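Local coordinates for protein pectate lyase (Bacillus, PDB 3VMV) that probably cleaves polygalacturonate, the backbone of pectin, as a pectate lyase of polysaccharide lyase family 1, built as a right-handed parallel beta-helix, at residues G3-N11 against F298-V306; L99-V110 against T126-N137. All coordinates share one frame; numbering follows the deposited sequence.

Contact 1: G3-N11 against F298-V306; sequences GPQGYASMN and FTPPYSYQV
Y302 reaches from 298-306 into the turn at G6 and Y7, and its side chain can be followed atom by atom. Y302 CB passes M10 SD at 4.1 Å. With chi1 at 51°, CG sits between the backbone N and the carbonyl carbon, which turns the ring in toward 3-11 with one face laid on G6. G6 CA stands 3.4 Å from the centroid of the Y302 ring, 12° off the normal, a CH-pi contact over the ring centre; P300 CB covers the opposite face, nearer the rim. The ring turns its edge at Y302 CD2 to the sulfur, M10 SD lying 3.9 Å away in the ring plane, a Met-aromatic contact. One atom further out, Y302 CE2 comes down over the middle of the Y7 ring, 3.6 Å from Y7 CD2. The two planes stand at 86°, so the pair is T-shaped, Y302 giving the edge and Y7 the face. At the tip, Y302 OH still borders G6 CA, but its hydrogen bonds go to H217 and T195. The Y7 ring in turn runs on to P301, Y7 CE1 lying 3.7 Å from P301 CD, and its OH meets the edge of the F298 ring. A water bridges the segments, accepting from G6 N at 2.9 Å and donating to S303 O at 2.6 Å. G6 has a positive phi, which favours glycine. This is aromatic and proline packing between the N-terminal loop and the loop ahead of helix 309-319, laid over the outer wall of a parallel beta-helix, against strands 192-197 and 215-219.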
# COMPACT_ATOMS: atom_id res chain seq x y z
N GLY A 3 15.42 -6.94 5.87
CA GLY A 3 14.75 -6.21 4.80
C GLY A 3 13.48 -6.85 4.27
O GLY A 3 12.98 -7.86 4.79
N PRO A 4 12.93 -6.24 3.22
CA PRO A 4 11.63 -6.73 2.71
C PRO A 4 11.74 -8.01 1.91
O PRO A 4 12.79 -8.29 1.28
CB PRO A 4 11.17 -5.61 1.78
CG PRO A 4 12.50 -5.02 1.28
CD PRO A 4 13.41 -5.06 2.49
N GLN A 5 10.66 -8.79 1.96
CA GLN A 5 10.42 -9.83 0.97
C GLN A 5 9.93 -9.22 -0.33
O GLN A 5 9.39 -8.11 -0.33
CB GLN A 5 9.36 -10.84 1.43
CG GLN A 5 9.80 -11.79 2.55
CD GLN A 5 9.10 -13.16 2.46
OE1 GLN A 5 8.11 -13.43 3.15
NE2 GLN A 5 9.62 -14.02 1.60
N GLY A 6 10.07 -9.95 -1.44
CA GLY A 6 9.36 -9.57 -2.65
C GLY A 6 10.01 -8.45 -3.44
O GLY A 6 11.22 -8.26 -3.44
N TYR A 7 9.18 -7.70 -4.15
CA TYR A 7 9.73 -6.82 -5.16
C TYR A 7 10.65 -5.69 -4.62
O TYR A 7 11.60 -5.31 -5.30
CB TYR A 7 8.60 -6.23 -5.98
CG TYR A 7 8.11 -7.12 -7.10
CD1 TYR A 7 8.93 -7.45 -8.17
CD2 TYR A 7 6.79 -7.57 -7.10
CE1 TYR A 7 8.43 -8.24 -9.23
CE2 TYR A 7 6.27 -8.30 -8.16
CZ TYR A 7 7.11 -8.64 -9.21
OH TYR A 7 6.61 -9.39 -10.26
N ALA A 8 10.41 -5.18 -3.40
CA ALA A 8 11.30 -4.14 -2.88
C ALA A 8 12.72 -4.68 -2.60
O ALA A 8 13.64 -3.91 -2.42
CB ALA A 8 10.69 -3.47 -1.63
N SER A 9 12.88 -6.01 -2.60
CA SER A 9 14.20 -6.62 -2.40
C SER A 9 15.02 -6.65 -3.68
O SER A 9 16.22 -6.90 -3.64
CB SER A 9 14.09 -8.03 -1.80
OG SER A 9 13.76 -9.00 -2.78
N MET A 10 14.36 -6.42 -4.81
CA MET A 10 15.03 -6.43 -6.11
C MET A 10 15.56 -5.05 -6.40
O MET A 10 15.42 -4.13 -5.59
CB MET A 10 14.06 -6.84 -7.22
CG MET A 10 13.45 -8.24 -6.98
SD MET A 10 12.46 -8.86 -8.31
CE MET A 10 13.67 -9.14 -9.60
N ASN A 11 16.18 -4.92 -7.57
CA ASN A 11 16.69 -3.64 -8.04
C ASN A 11 17.61 -3.01 -7.02
O ASN A 11 17.61 -1.80 -6.83
CB ASN A 11 15.52 -2.69 -8.37
CG ASN A 11 15.97 -1.46 -9.12
OD1 ASN A 11 16.70 -1.56 -10.11
ND2 ASN A 11 15.53 -0.28 -8.67
N PHE A 298 1.50 -16.39 -14.59
CA PHE A 298 2.42 -15.44 -13.96
C PHE A 298 2.81 -15.83 -12.53
O PHE A 298 1.95 -16.05 -11.66
CB PHE A 298 1.83 -14.03 -13.93
CG PHE A 298 2.65 -13.07 -13.13
CD1 PHE A 298 3.87 -12.62 -13.57
CD2 PHE A 298 2.21 -12.69 -11.87
CE1 PHE A 298 4.65 -11.75 -12.78
CE2 PHE A 298 2.96 -11.83 -11.08
CZ PHE A 298 4.19 -11.37 -11.53
N THR A 299 4.13 -15.93 -12.32
CA THR A 299 4.79 -16.07 -11.01
C THR A 299 5.90 -15.01 -10.95
O THR A 299 6.56 -14.73 -11.97
CB THR A 299 5.40 -17.50 -11.00
OG1 THR A 299 4.34 -18.46 -11.12
CG2 THR A 299 6.15 -17.78 -9.76
N PRO A 300 6.15 -14.41 -9.76
CA PRO A 300 7.11 -13.32 -9.69
C PRO A 300 8.55 -13.84 -9.71
O PRO A 300 8.85 -14.99 -9.36
CB PRO A 300 6.79 -12.67 -8.33
CG PRO A 300 6.28 -13.85 -7.48
CD PRO A 300 5.49 -14.67 -8.46
N PRO A 301 9.45 -12.98 -10.14
CA PRO A 301 10.84 -13.34 -10.38
C PRO A 301 11.74 -13.29 -9.16
O PRO A 301 12.90 -12.95 -9.33
CB PRO A 301 11.28 -12.28 -11.38
CG PRO A 301 10.48 -11.08 -11.01
CD PRO A 301 9.15 -11.60 -10.57
N TYR A 302 11.26 -13.60 -7.97
CA TYR A 302 12.11 -13.52 -6.80
C TYR A 302 11.89 -14.72 -5.89
O TYR A 302 10.87 -15.40 -6.00
CB TYR A 302 11.88 -12.20 -6.02
CG TYR A 302 10.42 -11.89 -5.69
CD1 TYR A 302 9.70 -12.67 -4.78
CD2 TYR A 302 9.75 -10.83 -6.31
CE1 TYR A 302 8.37 -12.40 -4.48
CE2 TYR A 302 8.40 -10.56 -5.99
CZ TYR A 302 7.75 -11.32 -5.08
OH TYR A 302 6.43 -11.02 -4.78
N SER A 303 12.86 -14.96 -5.01
CA SER A 303 12.74 -15.97 -3.96
C SER A 303 11.86 -15.44 -2.85
O SER A 303 11.89 -14.25 -2.55
CB SER A 303 14.13 -16.26 -3.42
OG SER A 303 15.00 -16.74 -4.45
N TYR A 304 11.13 -16.34 -2.17
CA TYR A 304 10.32 -15.92 -1.05
C TYR A 304 9.93 -17.16 -0.23
O TYR A 304 10.09 -18.30 -0.68
CB TYR A 304 9.07 -15.12 -1.51
CG TYR A 304 8.10 -15.91 -2.36
CD1 TYR A 304 6.95 -16.48 -1.81
CD2 TYR A 304 8.35 -16.10 -3.73
CE1 TYR A 304 6.07 -17.23 -2.58
CE2 TYR A 304 7.46 -16.83 -4.53
CZ TYR A 304 6.31 -17.41 -3.94
OH TYR A 304 5.46 -18.12 -4.75
N GLN A 305 9.45 -16.90 0.98
CA GLN A 305 8.91 -17.95 1.84
C GLN A 305 7.44 -17.71 1.98
O GLN A 305 7.03 -16.54 2.20
CB GLN A 305 9.59 -17.85 3.21
CG GLN A 305 11.03 -18.25 3.15
CD GLN A 305 11.19 -19.74 2.99
OE1 GLN A 305 10.53 -20.53 3.68
NE2 GLN A 305 12.05 -20.15 2.06
N VAL A 306 6.66 -18.78 1.87
CA VAL A 306 5.20 -18.63 1.90
C VAL A 306 4.59 -19.68 2.82
O VAL A 306 4.91 -20.86 2.76
CB VAL A 306 4.62 -18.65 0.46
CG1 VAL A 306 4.93 -19.96 -0.28
CG2 VAL A 306 3.10 -18.41 0.50
O HOH W 1 11.43 -12.37 -0.79

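Contact 2: L99-V110 against T126-N137; sequences LSNAHNIIIQNV and TDDSKNVWIDHN
S100 OG donates to D127 OD2 at 2.7 Å, using the anti lone pair of the carboxylate. Beside this bond, S129 OG stands in a relay: it accepts from A102 N at 2.9 Å, with a nearly straight N-H...O angle of 166°, and donates to T126 O across its own type I' turn. Its chi1 of -72° keeps OG beside its own backbone N and facing A102. An alanine at S129 is likely to leave A102 N without this acceptor and the turn without its side-chain tie to T126 O. Within 126-137, D135 OD2 accepts from H136 ND1. Beyond the corners at N104 and N131, the axes of strands 105-108 and 132-135 run parallel within 6°, with W133 N bonded to I105 O and D135 N to I107 O, each at 2.9 Å. Around this frame lies the packing. L99 CD1 and V132 CG1 meet tip to tip at 3.6 Å, while I106 and W133 lie alongside, I106 CD1 at the indole edge 3.7 Å from W133 CE3. The chemistry is that of successive beta-helix coils: backbone bonds set the register after the corners, the turn from T126 to S129 takes up a one-residue shift, and the serines satisfy polar groups there.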
# COMPACT_ATOMS: atom_id res chain seq x y z
N LEU A 99 5.17 10.08 -1.46
CA LEU A 99 6.52 9.84 -1.96
C LEU A 99 6.58 10.21 -3.42
O LEU A 99 5.85 9.61 -4.23
CB LEU A 99 6.90 8.38 -1.76
CG LEU A 99 6.78 7.73 -0.36
CD1 LEU A 99 7.40 6.30 -0.43
CD2 LEU A 99 7.34 8.52 0.76
N SER A 100 7.45 11.13 -3.80
CA SER A 100 7.51 11.59 -5.19
C SER A 100 8.96 11.49 -5.68
O SER A 100 9.86 12.11 -5.10
CB SER A 100 6.99 13.03 -5.26
OG SER A 100 7.30 13.62 -6.51
N ASN A 101 9.17 10.69 -6.72
CA ASN A 101 10.51 10.35 -7.20
C ASN A 101 11.45 10.03 -6.04
O ASN A 101 12.56 10.52 -5.92
CB ASN A 101 11.08 11.45 -8.11
CG ASN A 101 12.15 10.92 -9.06
OD1 ASN A 101 12.37 9.72 -9.18
ND2 ASN A 101 12.82 11.86 -9.77
N ALA A 102 10.92 9.17 -5.17
CA ALA A 102 11.56 8.80 -3.94
C ALA A 102 12.11 7.39 -4.05
O ALA A 102 11.43 6.51 -4.56
CB ALA A 102 10.53 8.91 -2.80
N HIS A 103 13.37 7.19 -3.63
CA HIS A 103 14.09 5.94 -3.86
C HIS A 103 14.69 5.42 -2.59
O HIS A 103 15.34 6.15 -1.88
CB HIS A 103 15.16 6.17 -4.90
CG HIS A 103 14.60 6.52 -6.23
ND1 HIS A 103 14.08 7.77 -6.51
CD2 HIS A 103 14.36 5.76 -7.32
CE1 HIS A 103 13.59 7.78 -7.74
NE2 HIS A 103 13.75 6.57 -8.25
N ASN A 104 14.45 4.13 -2.33
CA ASN A 104 14.97 3.47 -1.14
C ASN A 104 14.38 4.09 0.13
O ASN A 104 15.07 4.76 0.92
CB ASN A 104 16.53 3.48 -1.11
CG ASN A 104 17.08 2.63 0.02
OD1 ASN A 104 16.46 1.63 0.39
ND2 ASN A 104 18.20 3.04 0.60
N ILE A 105 13.08 3.85 0.30
CA ILE A 105 12.29 4.46 1.36
C ILE A 105 11.58 3.37 2.17
O ILE A 105 10.98 2.46 1.58
CB ILE A 105 11.21 5.36 0.77
CG1 ILE A 105 11.78 6.27 -0.35
CG2 ILE A 105 10.52 6.15 1.86
CD1 ILE A 105 12.76 7.36 0.14
N ILE A 106 11.66 3.46 3.49
CA ILE A 106 10.90 2.60 4.38
C ILE A 106 9.91 3.44 5.20
O ILE A 106 10.30 4.43 5.79
CB ILE A 106 11.85 1.85 5.32
CG1 ILE A 106 12.77 0.98 4.49
CG2 ILE A 106 11.04 1.02 6.36
CD1 ILE A 106 13.76 0.16 5.34
N ILE A 107 8.63 3.05 5.21
CA ILE A 107 7.65 3.61 6.16
C ILE A 107 7.16 2.44 7.00
O ILE A 107 6.63 1.45 6.46
CB ILE A 107 6.49 4.25 5.41
CG1 ILE A 107 7.01 5.32 4.45
CG2 ILE A 107 5.42 4.81 6.38
CD1 ILE A 107 6.01 5.90 3.55
N GLN A 108 7.39 2.53 8.30
CA GLN A 108 7.19 1.37 9.16
C GLN A 108 6.63 1.77 10.50
O GLN A 108 7.04 2.80 11.12
CB GLN A 108 8.55 0.72 9.33
CG GLN A 108 8.52 -0.59 10.10
CD GLN A 108 9.86 -1.28 10.05
OE1 GLN A 108 9.99 -2.46 9.63
NE2 GLN A 108 10.87 -0.59 10.50
N ASN A 109 5.76 0.93 11.04
CA ASN A 109 5.24 1.10 12.40
C ASN A 109 4.56 2.44 12.69
O ASN A 109 4.72 3.01 13.78
CB ASN A 109 6.34 0.87 13.45
CG ASN A 109 5.79 0.59 14.83
OD1 ASN A 109 4.82 -0.18 14.99
ND2 ASN A 109 6.39 1.22 15.85
N VAL A 110 3.84 2.96 11.70
CA VAL A 110 3.00 4.15 11.96
C VAL A 110 1.51 3.87 11.70
O VAL A 110 1.16 2.96 10.93
CB VAL A 110 3.46 5.38 11.08
CG1 VAL A 110 4.88 5.75 11.40
CG2 VAL A 110 3.29 5.05 9.57
N THR A 126 4.38 7.79 -5.93
CA THR A 126 4.14 8.33 -7.25
C THR A 126 5.39 8.90 -7.87
O THR A 126 6.49 8.79 -7.31
CB THR A 126 2.98 9.37 -7.18
OG1 THR A 126 2.56 9.70 -8.51
CG2 THR A 126 3.38 10.64 -6.40
N ASP A 127 5.24 9.45 -9.07
CA ASP A 127 6.33 10.12 -9.78
C ASP A 127 7.61 9.31 -9.80
O ASP A 127 8.67 9.81 -9.42
CB ASP A 127 6.61 11.52 -9.18
CG ASP A 127 5.35 12.42 -9.15
OD1 ASP A 127 4.53 12.34 -10.09
OD2 ASP A 127 5.18 13.17 -8.18
N ASP A 128 7.51 8.07 -10.26
CA ASP A 128 8.67 7.24 -10.55
C ASP A 128 9.46 6.80 -9.33
O ASP A 128 10.62 6.41 -9.47
CB ASP A 128 9.58 7.94 -11.57
CG ASP A 128 8.86 8.21 -12.88
OD1 ASP A 128 8.93 7.34 -13.77
OD2 ASP A 128 8.25 9.30 -13.04
N SER A 129 8.80 6.77 -8.17
CA SER A 129 9.45 6.27 -6.96
C SER A 129 9.78 4.78 -7.14
O SER A 129 9.07 4.05 -7.83
CB SER A 129 8.51 6.40 -5.77
OG SER A 129 8.37 7.76 -5.39
N LYS A 130 10.87 4.34 -6.51
CA LYS A 130 11.25 2.94 -6.58
C LYS A 130 11.84 2.47 -5.26
O LYS A 130 12.46 3.26 -4.52
CB LYS A 130 12.27 2.73 -7.70
CG LYS A 130 11.61 2.95 -9.07
CD LYS A 130 12.51 2.53 -10.21
CE LYS A 130 11.86 2.90 -11.53
NZ LYS A 130 10.73 3.86 -11.33
N ASN A 131 11.66 1.18 -4.98
CA ASN A 131 12.28 0.52 -3.80
C ASN A 131 11.73 1.11 -2.52
O ASN A 131 12.39 1.86 -1.84
CB ASN A 131 13.81 0.54 -3.85
CG ASN A 131 14.32 -0.43 -4.88
OD1 ASN A 131 14.45 -1.64 -4.60
ND2 ASN A 131 14.53 0.05 -6.07
N VAL A 132 10.46 0.82 -2.27
CA VAL A 132 9.74 1.33 -1.15
C VAL A 132 9.15 0.17 -0.38
O VAL A 132 8.54 -0.72 -1.00
CB VAL A 132 8.59 2.18 -1.66
CG1 VAL A 132 7.73 2.68 -0.51
CG2 VAL A 132 9.08 3.36 -2.53
N TRP A 133 9.36 0.16 0.93
CA TRP A 133 8.84 -0.88 1.81
C TRP A 133 7.89 -0.23 2.82
O TRP A 133 8.32 0.65 3.59
CB TRP A 133 10.04 -1.54 2.48
CG TRP A 133 9.69 -2.74 3.33
CD1 TRP A 133 8.60 -3.55 3.17
CD2 TRP A 133 10.46 -3.29 4.40
NE1 TRP A 133 8.63 -4.58 4.10
CE2 TRP A 133 9.76 -4.42 4.87
CE3 TRP A 133 11.67 -2.91 5.02
CZ2 TRP A 133 10.24 -5.21 5.91
CZ3 TRP A 133 12.15 -3.69 6.05
CH2 TRP A 133 11.43 -4.81 6.50
N ILE A 134 6.61 -0.63 2.78
CA ILE A 134 5.57 -0.10 3.67
C ILE A 134 5.20 -1.28 4.57
O ILE A 134 4.58 -2.22 4.07
CB ILE A 134 4.42 0.36 2.83
CG1 ILE A 134 4.89 1.58 2.04
CG2 ILE A 134 3.15 0.69 3.73
CD1 ILE A 134 3.94 1.97 0.88
N ASP A 135 5.67 -1.24 5.82
CA ASP A 135 5.65 -2.42 6.70
C ASP A 135 5.12 -2.13 8.08
O ASP A 135 5.51 -1.17 8.73
CB ASP A 135 7.08 -2.96 6.77
CG ASP A 135 7.22 -4.18 7.69
OD1 ASP A 135 6.83 -5.26 7.24
OD2 ASP A 135 7.70 -4.01 8.82
N HIS A 136 4.24 -2.98 8.58
CA HIS A 136 3.83 -2.91 9.98
C HIS A 136 3.16 -1.60 10.37
O HIS A 136 3.36 -1.08 11.46
CB HIS A 136 5.00 -3.25 10.93
CG HIS A 136 5.19 -4.72 11.15
ND1 HIS A 136 6.16 -5.45 10.50
CD2 HIS A 136 4.49 -5.61 11.90
CE1 HIS A 136 6.11 -6.71 10.91
NE2 HIS A 136 5.09 -6.84 11.74
N ASN A 137 2.33 -1.10 9.45
CA ASN A 137 1.54 0.10 9.71
C ASN A 137 0.06 -0.24 9.86
O ASN A 137 -0.36 -1.38 9.64
CB ASN A 137 1.70 1.05 8.55
CG ASN A 137 3.16 1.30 8.18
OD1 ASN A 137 3.61 0.96 7.03
ND2 ASN A 137 3.88 1.92 9.06

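In the fold
Along the chain contact 2 falls between the two halves of contact 1: 3-11 lies in the loop before strand 21-25, whereas the loop holding 298-306 follows strand 283-285 and leads to helix 309-319, with 286 residues intervening. The centres are about 16 Å apart. Contact 2 belongs to the wall of the parallel beta-helix, where strand 105-108 pairs with 78-85 on one side and 132-135 on the other, and 132-135 pairs in turn with 165-175. Contact 1 instead lies outside that wall, its loops resting on the later strands 192-197, 215-219 and 238-242. The two contacts touch where A8 CB packs 3.5 Å from V132 O. Contact 1 thus joins the N-terminal loop to a loop near the C-terminus over the outside of the coils, and A8 also ties the first to contact 2.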